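Local coordinates for protein apical membrane antigen 1 (PDB 4APM) that probably takes part, as an apicomplexan surface antigen linked to the moving junction, in the parasite's invasion of host cells, at residues V357-C361 with E407-T411; M166-R170 with L189-P193; G123-A127 with K211-E215. One frame throughout, in Å; residues are numbered along the deposited sequence.

Interaction 1 of 3, residues V357-C361 with E407-T411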
ATOM      1  N   VAL A 357      -6.249   1.425 -11.256  1.00 32.54           N
ATOM      2  CA  VAL A 357      -6.162   0.426 -12.258  1.00 33.32           C
ATOM      3  C   VAL A 357      -7.601  -0.060 -12.363  1.00 36.93           C
ATOM      4  O   VAL A 357      -8.301  -0.108 -11.352  1.00 38.27           O
ATOM      5  CB  VAL A 357      -5.181  -0.656 -11.733  1.00 34.20           C
ATOM      6  CG1 VAL A 357      -5.827  -2.002 -11.450  1.00 31.17           C
ATOM      7  CG2 VAL A 357      -3.909  -0.709 -12.567  1.00 28.44           C
ATOM      8  N   PRO A 358      -8.097  -0.307 -13.586  1.00 38.31           N
ATOM      9  CA  PRO A 358      -9.517  -0.662 -13.699  1.00 37.21           C
ATOM     10  C   PRO A 358      -9.830  -1.994 -13.036  1.00 37.52           C
ATOM     11  O   PRO A 358      -8.956  -2.863 -12.974  1.00 40.20           O
ATOM     12  CB  PRO A 358      -9.735  -0.764 -15.223  1.00 36.97           C
ATOM     13  CG  PRO A 358      -8.366  -0.905 -15.811  1.00 33.93           C
ATOM     14  CD  PRO A 358      -7.488  -0.082 -14.907  1.00 37.85           C
ATOM     15  N   PHE A 359     -11.060  -2.151 -12.538  1.00 38.31           N
ATOM     16  CA  PHE A 359     -11.586  -3.464 -12.097  1.00 37.50           C
ATOM     17  C   PHE A 359     -11.280  -4.528 -13.171  1.00 42.76           C
ATOM     18  O   PHE A 359     -11.289  -4.213 -14.365  1.00 44.01           O
ATOM     19  CB  PHE A 359     -13.108  -3.373 -11.833  1.00 33.30           C
ATOM     20  CG  PHE A 359     -13.682  -4.606 -11.182  1.00 29.15           C
ATOM     21  CD1 PHE A 359     -13.907  -5.744 -11.921  1.00 30.93           C
ATOM     22  CD2 PHE A 359     -13.883  -4.654  -9.814  1.00 29.97           C
ATOM     23  CE1 PHE A 359     -14.359  -6.898 -11.323  1.00 32.10           C
ATOM     24  CE2 PHE A 359     -14.327  -5.806  -9.200  1.00 33.09           C
ATOM     25  CZ  PHE A 359     -14.579  -6.933  -9.960  1.00 35.09           C
ATOM     26  N   PRO A 360     -10.921  -5.769 -12.761  1.00 44.17           N
ATOM     27  CA  PRO A 360     -10.577  -6.726 -13.824  1.00 42.79           C
ATOM     28  C   PRO A 360     -11.817  -7.419 -14.419  1.00 43.09           C
ATOM     29  O   PRO A 360     -12.239  -8.475 -13.942  1.00 38.40           O
ATOM     30  CB  PRO A 360      -9.655  -7.727 -13.114  1.00 40.87           C
ATOM     31  CG  PRO A 360     -10.081  -7.687 -11.688  1.00 38.73           C
ATOM     32  CD  PRO A 360     -10.569  -6.282 -11.420  1.00 40.96           C
ATOM     33  N   CYS A 361     -12.373  -6.808 -15.465  1.00 43.91           N
ATOM     34  CA  CYS A 361     -13.666  -7.202 -16.039  1.00 42.97           C
ATOM     35  C   CYS A 361     -13.754  -8.663 -16.391  1.00 43.58           C
ATOM     36  O   CYS A 361     -14.838  -9.240 -16.374  1.00 45.35           O
ATOM     37  CB  CYS A 361     -13.953  -6.376 -17.279  1.00 41.93           C
ATOM     38  SG  CYS A 361     -13.554  -4.649 -17.019  1.00 49.41           S
ATOM     39  N   GLU A 407     -16.816   2.852 -15.053  1.00 42.30           N
ATOM     40  CA  GLU A 407     -15.681   3.222 -15.905  1.00 42.84           C
ATOM     41  C   GLU A 407     -14.802   2.036 -16.293  1.00 42.62           C
ATOM     42  O   GLU A 407     -14.128   2.079 -17.315  1.00 43.70           O
ATOM     43  CB  GLU A 407     -14.799   4.264 -15.217  1.00 49.48           C
ATOM     44  CG  GLU A 407     -15.234   5.706 -15.411  1.00 52.73           C
ATOM     45  CD  GLU A 407     -14.274   6.692 -14.751  1.00 61.56           C
ATOM     46  OE1 GLU A 407     -13.137   6.287 -14.421  1.00 61.79           O
ATOM     47  OE2 GLU A 407     -14.653   7.871 -14.552  1.00 60.17           O
ATOM     48  N   SER A 408     -14.736   1.019 -15.438  1.00 38.18           N
ATOM     49  CA  SER A 408     -13.742  -0.041 -15.604  1.00 41.02           C
ATOM     50  C   SER A 408     -14.264  -0.997 -16.657  1.00 45.89           C
ATOM     51  O   SER A 408     -13.523  -1.465 -17.525  1.00 44.03           O
ATOM     52  CB  SER A 408     -13.527  -0.819 -14.288  1.00 39.15           C
ATOM     53  OG  SER A 408     -12.997   0.003 -13.265  1.00 37.53           O
ATOM     54  N   CYS A 409     -15.545  -1.325 -16.541  1.00 42.00           N
ATOM     55  CA  CYS A 409     -16.100  -2.400 -17.320  1.00 43.23           C
ATOM     56  C   CYS A 409     -17.364  -1.993 -18.076  1.00 46.15           C
ATOM     57  O   CYS A 409     -18.091  -2.847 -18.564  1.00 44.56           O
ATOM     58  CB  CYS A 409     -16.354  -3.597 -16.418  1.00 44.76           C
ATOM     59  SG  CYS A 409     -14.856  -4.122 -15.534  1.00 52.83           S
ATOM     60  N   GLY A 410     -17.608  -0.688 -18.202  1.00 43.87           N
ATOM     61  CA  GLY A 410     -18.928  -0.219 -18.642  1.00 47.25           C
ATOM     62  C   GLY A 410     -20.032  -0.837 -17.794  1.00 50.58           C
ATOM     63  O   GLY A 410     -19.919  -0.876 -16.556  1.00 52.10           O
ATOM     64  N   THR A 411     -21.062  -1.378 -18.451  1.00 40.42           N
ATOM     65  CA  THR A 411     -22.317  -1.724 -17.782  1.00 39.19           C
ATOM     66  C   THR A 411     -22.199  -3.002 -16.955  1.00 39.84           C
ATOM     67  O   THR A 411     -21.658  -4.014 -17.417  1.00 40.59           O
ATOM     68  CB  THR A 411     -23.484  -1.916 -18.796  1.00 42.34           C
ATOM     69  OG1 THR A 411     -23.500  -0.827 -19.719  1.00 43.56           O
ATOM     70  CG2 THR A 411     -24.840  -1.974 -18.085  1.00 38.70           C
TER

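Interaction 2 of 3, residues M166-R170 with L189-P193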
ATOM      1  N   MET A 166      15.490   4.576  11.280  1.00 29.98           N
ATOM      2  CA  MET A 166      14.472   5.188  12.147  1.00 34.05           C
ATOM      3  C   MET A 166      13.288   5.756  11.373  1.00 32.07           C
ATOM      4  O   MET A 166      13.448   6.408  10.342  1.00 30.68           O
ATOM      5  CB  MET A 166      15.088   6.258  13.045  1.00 34.83           C
ATOM      6  CG  MET A 166      15.888   5.671  14.209  1.00 46.44           C
ATOM      7  SD  MET A 166      16.395   6.897  15.445  1.00 59.62           S
ATOM      8  CE  MET A 166      14.793   7.480  16.015  1.00 46.17           C
ATOM      9  N   GLN A 167      12.091   5.511  11.879  1.00 30.72           N
ATOM     10  CA  GLN A 167      10.896   5.911  11.169  1.00 29.31           C
ATOM     11  C   GLN A 167       9.893   6.489  12.132  1.00 26.94           C
ATOM     12  O   GLN A 167       9.137   7.375  11.788  1.00 27.27           O
ATOM     13  CB  GLN A 167      10.297   4.713  10.423  1.00 29.76           C
ATOM     14  CG  GLN A 167      11.261   4.127   9.399  1.00 28.87           C
ATOM     15  CD  GLN A 167      10.962   2.691   9.060  1.00 28.58           C
ATOM     16  OE1 GLN A 167       9.920   2.383   8.463  1.00 26.70           O
ATOM     17  NE2 GLN A 167      11.899   1.795   9.392  1.00 28.91           N
ATOM     18  N   TYR A 168       9.921   6.004  13.357  1.00 30.82           N
ATOM     19  CA  TYR A 168       8.967   6.439  14.367  1.00 35.55           C
ATOM     20  C   TYR A 168       9.635   6.610  15.728  1.00 37.51           C
ATOM     21  O   TYR A 168      10.282   5.692  16.228  1.00 39.76           O
ATOM     22  CB  TYR A 168       7.830   5.435  14.480  1.00 31.19           C
ATOM     23  CG  TYR A 168       6.761   5.859  15.450  1.00 36.90           C
ATOM     24  CD1 TYR A 168       5.737   6.708  15.060  1.00 36.32           C
ATOM     25  CD2 TYR A 168       6.803   5.441  16.779  1.00 38.38           C
ATOM     26  CE1 TYR A 168       4.746   7.075  15.941  1.00 40.09           C
ATOM     27  CE2 TYR A 168       5.837   5.827  17.677  1.00 40.03           C
ATOM     28  CZ  TYR A 168       4.809   6.633  17.256  1.00 44.89           C
ATOM     29  OH  TYR A 168       3.839   6.989  18.158  1.00 45.26           O
ATOM     30  N   ASN A 169       9.465   7.780  16.325  1.00 40.13           N
ATOM     31  CA  ASN A 169      10.053   8.058  17.631  1.00 44.47           C
ATOM     32  C   ASN A 169       9.307   9.203  18.307  1.00 44.95           C
ATOM     33  O   ASN A 169       9.395  10.345  17.870  1.00 44.02           O
ATOM     34  CB  ASN A 169      11.553   8.376  17.488  1.00 48.27           C
ATOM     35  CG  ASN A 169      12.269   8.479  18.833  1.00 51.07           C
ATOM     36  OD1 ASN A 169      11.796   7.967  19.846  1.00 57.30           O
ATOM     37  ND2 ASN A 169      13.396   9.167  18.848  1.00 49.34           N
ATOM     38  N   ARG A 170       8.537   8.865  19.341  1.00 51.58           N
ATOM     39  CA  ARG A 170       7.590   9.789  19.990  1.00 56.02           C
ATOM     40  C   ARG A 170       6.934  10.779  19.013  1.00 60.27           C
ATOM     41  O   ARG A 170       5.915  10.475  18.368  1.00 58.35           O
ATOM     42  CB  ARG A 170       8.265  10.528  21.155  1.00 53.13           C
ATOM     43  CG  ARG A 170       8.887   9.607  22.198  1.00 61.58           C
ATOM     44  CD  ARG A 170       9.850  10.335  23.135  1.00 65.70           C
ATOM     45  NE  ARG A 170       9.175  11.189  24.121  1.00 74.51           N
ATOM     46  CZ  ARG A 170       8.731  10.775  25.314  1.00 85.45           C
ATOM     47  NH1 ARG A 170       8.864   9.504  25.689  1.00 80.70           N
ATOM     48  NH2 ARG A 170       8.137  11.632  26.137  1.00 80.36           N
ATOM     49  N   LEU A 189      15.098  13.968  15.600  1.00 57.90           N
ATOM     50  CA  LEU A 189      14.903  12.633  16.191  1.00 53.98           C
ATOM     51  C   LEU A 189      13.480  12.393  16.666  1.00 52.15           C
ATOM     52  O   LEU A 189      13.139  11.291  17.119  1.00 52.31           O
ATOM     53  CB  LEU A 189      15.881  12.380  17.346  1.00 53.48           C
ATOM     54  CG  LEU A 189      17.369  12.205  16.989  1.00 61.39           C
ATOM     55  CD1 LEU A 189      18.272  12.274  18.229  1.00 53.06           C
ATOM     56  CD2 LEU A 189      17.608  10.921  16.205  1.00 49.60           C
ATOM     57  N   CYS A 190      12.663  13.434  16.604  1.00 50.12           N
ATOM     58  CA  CYS A 190      11.246  13.300  16.893  1.00 50.14           C
ATOM     59  C   CYS A 190      10.522  13.134  15.574  1.00 44.00           C
ATOM     60  O   CYS A 190      10.532  14.035  14.743  1.00 45.24           O
ATOM     61  CB  CYS A 190      10.740  14.545  17.608  1.00 54.97           C
ATOM     62  SG  CYS A 190       8.958  14.554  17.876  1.00 63.54           S
ATOM     63  N   MET A 191       9.945  11.965  15.346  1.00 43.15           N
ATOM     64  CA  MET A 191       9.508  11.627  13.991  1.00 40.54           C
ATOM     65  C   MET A 191       8.348  10.647  13.942  1.00 35.12           C
ATOM     66  O   MET A 191       8.147   9.838  14.859  1.00 34.92           O
ATOM     67  CB  MET A 191      10.698  11.120  13.149  1.00 40.50           C
ATOM     68  CG  MET A 191      11.221   9.755  13.546  1.00 37.41           C
ATOM     69  SD  MET A 191      12.680   9.240  12.607  1.00 40.56           S
ATOM     70  CE  MET A 191      13.957  10.244  13.369  1.00 35.30           C
ATOM     71  N   GLU A 192       7.578  10.737  12.869  1.00 34.21           N
ATOM     72  CA  GLU A 192       6.628   9.692  12.508  1.00 31.31           C
ATOM     73  C   GLU A 192       6.442   9.621  11.006  1.00 29.95           C
ATOM     74  O   GLU A 192       6.563  10.639  10.327  1.00 32.87           O
ATOM     75  CB  GLU A 192       5.281   9.942  13.170  1.00 34.03           C
ATOM     76  CG  GLU A 192       4.702  11.325  12.948  1.00 39.40           C
ATOM     77  CD  GLU A 192       3.416  11.495  13.720  1.00 43.47           C
ATOM     78  OE1 GLU A 192       3.339  10.997  14.859  1.00 47.18           O
ATOM     79  OE2 GLU A 192       2.463  12.065  13.175  1.00 47.85           O
ATOM     80  N   PRO A 193       6.096   8.427  10.484  1.00 27.09           N
ATOM     81  CA  PRO A 193       5.744   8.255   9.063  1.00 27.69           C
ATOM     82  C   PRO A 193       4.404   8.887   8.734  1.00 28.76           C
ATOM     83  O   PRO A 193       3.503   8.885   9.568  1.00 27.73           O
ATOM     84  CB  PRO A 193       5.618   6.730   8.904  1.00 29.09           C
ATOM     85  CG  PRO A 193       6.175   6.140  10.181  1.00 29.70           C
ATOM     86  CD  PRO A 193       5.975   7.172  11.239  1.00 26.39           C
TER

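Interaction 3 of 3, residues G123-A127 with K211-E215. With ACT (acetate ion), chain C.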
ATOM      1  N   GLY A 123      16.915  -3.166 -13.889  1.00 26.27           N
ATOM      2  CA  GLY A 123      15.460  -3.270 -13.640  1.00 25.76           C
ATOM      3  C   GLY A 123      14.798  -1.921 -13.852  1.00 24.75           C
ATOM      4  O   GLY A 123      15.446  -1.005 -14.360  1.00 25.96           O
ATOM      5  N   ASN A 124      13.556  -1.745 -13.394  1.00 22.93           N
ATOM      6  CA  ASN A 124      12.997  -0.399 -13.382  1.00 25.71           C
ATOM      7  C   ASN A 124      13.696   0.470 -12.359  1.00 25.22           C
ATOM      8  O   ASN A 124      14.569  -0.012 -11.623  1.00 27.86           O
ATOM      9  CB  ASN A 124      11.477  -0.375 -13.210  1.00 25.42           C
ATOM     10  CG  ASN A 124      11.000  -1.131 -11.990  1.00 29.61           C
ATOM     11  OD1 ASN A 124      11.568  -1.017 -10.899  1.00 26.52           O
ATOM     12  ND2 ASN A 124       9.888  -1.859 -12.154  1.00 28.44           N
ATOM     13  N   ASP A 125      13.365   1.757 -12.345  1.00 25.50           N
ATOM     14  CA  ASP A 125      14.067   2.705 -11.487  1.00 24.17           C
ATOM     15  C   ASP A 125      13.963   2.387  -9.976  1.00 25.43           C
ATOM     16  O   ASP A 125      14.965   2.450  -9.237  1.00 25.66           O
ATOM     17  CB  ASP A 125      13.605   4.122 -11.780  1.00 25.26           C
ATOM     18  CG  ASP A 125      13.879   4.541 -13.235  1.00 30.12           C
ATOM     19  OD1 ASP A 125      14.864   4.049 -13.837  1.00 27.17           O
ATOM     20  OD2 ASP A 125      13.075   5.323 -13.790  1.00 30.33           O
ATOM     21  N   VAL A 126      12.763   2.042  -9.527  1.00 21.79           N
ATOM     22  CA  VAL A 126      12.571   1.681  -8.154  1.00 22.50           C
ATOM     23  C   VAL A 126      13.400   0.436  -7.818  1.00 24.87           C
ATOM     24  O   VAL A 126      14.119   0.428  -6.825  1.00 25.38           O
ATOM     25  CB  VAL A 126      11.073   1.465  -7.815  1.00 23.08           C
ATOM     26  CG1 VAL A 126      10.924   0.804  -6.452  1.00 17.27           C
ATOM     27  CG2 VAL A 126      10.319   2.800  -7.882  1.00 20.46           C
ATOM     28  N   ALA A 127      13.373  -0.568  -8.688  1.00 23.80           N
ATOM     29  CA  ALA A 127      14.205  -1.760  -8.479  1.00 24.28           C
ATOM     30  C   ALA A 127      15.708  -1.420  -8.497  1.00 24.33           C
ATOM     31  O   ALA A 127      16.460  -1.869  -7.651  1.00 22.76           O
ATOM     32  CB  ALA A 127      13.881  -2.835  -9.501  1.00 22.80           C
ATOM     33  N   LYS A 211      12.235  -7.322  -7.526  1.00 34.15           N
ATOM     34  CA  LYS A 211      12.474  -6.798  -8.873  1.00 32.38           C
ATOM     35  C   LYS A 211      11.150  -6.667  -9.619  1.00 31.86           C
ATOM     36  O   LYS A 211      10.990  -5.814 -10.514  1.00 31.21           O
ATOM     37  CB  LYS A 211      13.392  -7.716  -9.711  1.00 36.75           C
ATOM     38  CG  LYS A 211      14.520  -8.438  -8.986  1.00 42.31           C
ATOM     39  CD  LYS A 211      15.485  -7.482  -8.328  1.00 48.97           C
ATOM     40  CE  LYS A 211      16.800  -7.362  -9.075  1.00 45.40           C
ATOM     41  NZ  LYS A 211      17.734  -6.604  -8.192  1.00 40.31           N
ATOM     42  N   LYS A 212      10.225  -7.558  -9.301  1.00 28.18           N
ATOM     43  CA  LYS A 212       8.934  -7.557  -9.954  1.00 30.43           C
ATOM     44  C   LYS A 212       7.867  -6.928  -9.049  1.00 31.88           C
ATOM     45  O   LYS A 212       6.690  -7.277  -9.129  1.00 31.36           O
ATOM     46  CB  LYS A 212       8.557  -8.969 -10.393  1.00 30.30           C
ATOM     47  CG  LYS A 212       9.460  -9.489 -11.510  1.00 38.38           C
ATOM     48  CD  LYS A 212       9.704 -10.992 -11.419  1.00 48.56           C
ATOM     49  CE  LYS A 212       8.622 -11.792 -12.143  1.00 56.91           C
ATOM     50  NZ  LYS A 212       8.886 -13.268 -12.134  1.00 57.81           N
ATOM     51  N   TRP A 213       8.284  -5.966  -8.219  1.00 28.67           N
ATOM     52  CA  TRP A 213       7.348  -5.261  -7.333  1.00 27.54           C
ATOM     53  C   TRP A 213       6.077  -4.842  -8.037  1.00 26.22           C
ATOM     54  O   TRP A 213       4.979  -5.055  -7.526  1.00 26.25           O
ATOM     55  CB  TRP A 213       8.023  -4.066  -6.646  1.00 23.17           C
ATOM     56  CG  TRP A 213       8.480  -2.979  -7.598  1.00 22.00           C
ATOM     57  CD1 TRP A 213       9.713  -2.856  -8.203  1.00 21.51           C
ATOM     58  CD2 TRP A 213       7.750  -1.760  -7.965  1.00 24.56           C
ATOM     59  NE1 TRP A 213       9.769  -1.717  -8.959  1.00 26.42           N
ATOM     60  CE2 TRP A 213       8.624  -1.009  -8.843  1.00 25.45           C
ATOM     61  CE3 TRP A 213       6.485  -1.243  -7.662  1.00 22.08           C
ATOM     62  CZ2 TRP A 213       8.236   0.193  -9.419  1.00 27.54           C
ATOM     63  CZ3 TRP A 213       6.085  -0.063  -8.275  1.00 24.47           C
ATOM     64  CH2 TRP A 213       6.944   0.648  -9.133  1.00 24.78           C
ATOM     65  N   GLU A 214       6.211  -4.365  -9.268  1.00 29.90           N
ATOM     66  CA  GLU A 214       5.078  -3.827 -10.006  1.00 32.45           C
ATOM     67  C   GLU A 214       3.990  -4.824 -10.310  1.00 28.33           C
ATOM     68  O   GLU A 214       2.844  -4.455 -10.390  1.00 31.30           O
ATOM     69  CB  GLU A 214       5.527  -3.171 -11.288  1.00 36.87           C
ATOM     70  CG  GLU A 214       5.553  -1.671 -11.188  1.00 45.41           C
ATOM     71  CD  GLU A 214       5.349  -1.009 -12.537  1.00 59.83           C
ATOM     72  OE1 GLU A 214       6.273  -1.088 -13.391  1.00 47.17           O
ATOM     73  OE2 GLU A 214       4.249  -0.435 -12.741  1.00 58.71           O
ATOM     74  N   GLU A 215       4.334  -6.087 -10.460  1.00 29.53           N
ATOM     75  CA  GLU A 215       3.314  -7.111 -10.735  1.00 30.48           C
ATOM     76  C   GLU A 215       2.934  -7.901  -9.472  1.00 30.44           C
ATOM     77  O   GLU A 215       1.869  -8.512  -9.411  1.00 28.39           O
ATOM     78  CB  GLU A 215       3.821  -8.074 -11.827  1.00 32.33           C
ATOM     79  CG  GLU A 215       4.556  -7.393 -12.984  0.60 31.03           C
ATOM     80  CD  GLU A 215       5.742  -8.201 -13.482  0.60 35.40           C
ATOM     81  OE1 GLU A 215       5.618  -9.434 -13.612  0.60 33.37           O
ATOM     82  OE2 GLU A 215       6.816  -7.609 -13.710  0.60 43.06           O
TER
HETATM   83  C   ACT C1512       9.071   3.518 -11.436  1.00 55.51           C
HETATM   84  O   ACT C1512       7.928   3.237 -11.881  1.00 58.25           O
HETATM   85  OXT ACT C1512      10.005   2.668 -11.305  1.00 44.46           O
HETATM   86  CH3 ACT C1512       9.309   4.946 -11.059  1.00 43.84           C
HETATM   87  O   HOH W   1      12.739  -4.313 -12.268  1.00 27.25           O
HETATM   88  O   HOH W   2       8.494  -4.204 -10.948  1.00 28.79           O
HETATM   89  O   HOH W   3      15.937  -4.605  -7.031  1.00 39.48           O

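Interaction 1 of 3, residues V357-C361 with E407-T411
The disulfide between Cys361 and Cys409 ties the loop that precedes strand 367-368 to the turn just before strand 410-416, a worked case of a covalent cross-link and one hydrogen bond joining a loop to the turn that leads into a strand. The two SG atoms of Cys361 and Cys409 are bonded at 2.0 Å, with a left-handed twist about the S-S bond (chi3 -88°). Each sulfur lies anti to its own carbonyl carbon and beside its backbone N, which turns both towards the gap between the segments. Cys361 SG also approaches the carbonyl O of Ser408, at 3.2 Å. Just before this cysteine, Pro360 forms the centre of an inverse gamma turn, a tight turn that probably helps to bring Cys361 round to its partner.

On the other side, residues 407-409 form the turn of a beta hairpin whose arms are strands 400-406 and 410-416, and Ser406 OG braces that turn through Cys409 N and Gly410 O. The polar link across the contact is donated by Phe359 N to Ser408 OG, 3.0 Å away with an N-H...O angle of 151°. The same hydroxyl has a second hydrogen-bonding partner in Asp224 OD2, so two hydrogen bonds hold it. Apolar atoms fill in beside it, with Phe359 CB resting 3.6 Å from Ser408 CB and Pro358 CB also against the serine.

Although Phe359 starts out towards the hairpin, its ring swings off because CG is anti to the backbone N (chi1 -171°). Its CD1 still meets Cys409 SG at 4.1 Å, an oblique sulfur-aromatic contact. Beyond, the ring packs on Leu390 and on Leu336 and Ile338 of strand 335-339.

Interaction 2 of 3, residues M166-R170 with L189-P193
Met166 and Met191 meet with their side chains crossing at about a right angle, and the thioether of Met191 does most of the touching. Its CG sits between backbone N and carbonyl carbon (chi1 70°), and with chi2 extended this places Met191 SD 3.9 Å from Met166 CB. The bend at chi3 then carries Met191 CE to Met166 CE, equally close. Tyr168 uses its ring differently: Pro193 CD comes up to the edge, in the ring plane, 3.9 Å from Tyr168 CD1. Glu192 CB touches the same Tyr168 CD1 obliquely at 3.8 Å, while the carboxylate beyond is turned nearly parallel to the ring, 15° between planes.

Between these groups the backbones form a single antiparallel bridge, the hydrogen-bonded pair Asn169 and Met191, with Asn169 N to Met191 O at 2.8 Å and Met191 N to Asn169 O at 3.0 Å. Asn169 adds a weak, bent bond from ND2 to Leu189 O. Gln167 O is packed against Pro193 CD at 3.2 Å.

Gln167 NE2 donates to Pro165 O and Asp32 O, and OE1 pairs with Lys56 NZ. Ile58 of strand 56-60 touches Gln167, Met191 and Pro193. Glu192 pairs through its backbone with Asn59, so the loop lies against the edge of strand 191-195 away from strand 56-60, its partner in a two-stranded antiparallel sheet.

Interaction 3 of 3, residues G123-A127 with K211-E215
Asn124 OD1 accepts two hydrogen bonds at once, from Trp213 NE1 across the contact at 2.7 Å and from Ala127 N of its own segment at 2.9 Å. The second makes Asn124 the N-cap of helix 125-134, and that donor lies nearly along the C=O axis; the indole comes from the flank instead, with a C=O...N angle of 107°. The amide plane stands 69° to the ring, yet OD1 remains in the ring plane, where the indole N-H points. Val126 covers one face of the ring, its CG1 4.0 Å from the centroid of the five-membered ring in a CH-pi contact, and Glu214 CG lies over the opposite face. Waters complete the join: one ties Asn124 ND2 to Lys211 O and Glu214 N, and another connects Ala127 O with Lys211 NZ, which also forms a salt bridge with Glu131.

An acetate, probably from the crystallisation liquor, accepts a weak bond from Val126 N. Its place at the helix start is consistent with attraction to the partial positive charge there, a field that the doubly used cap oxygen would also help to offset while satisfying the N-H of the buried tryptophan.

The three contacts are well separated in the chain, a fragment spanning domains I, II and III of AMA1. Interactions 1 and 2 lie on opposite sides of the chain's centre, their own centres about 40 Å apart, whereas the centre of interaction 3 is about 25 Å from that of the first and 27 Å from that of the second. Interactions 1 and 3 come closest, with nearest atoms about 8 Å apart, and Tyr220 links them, hydrogen-bonded to Glu214 and touched by Val357. Interaction 2 falls within the 83 residues between the segments of interaction 3. The calcium ion at Gly120 and Asp122 is about 11 Å from the Lys211 side chain; interactions 1 and 2 are remote from it.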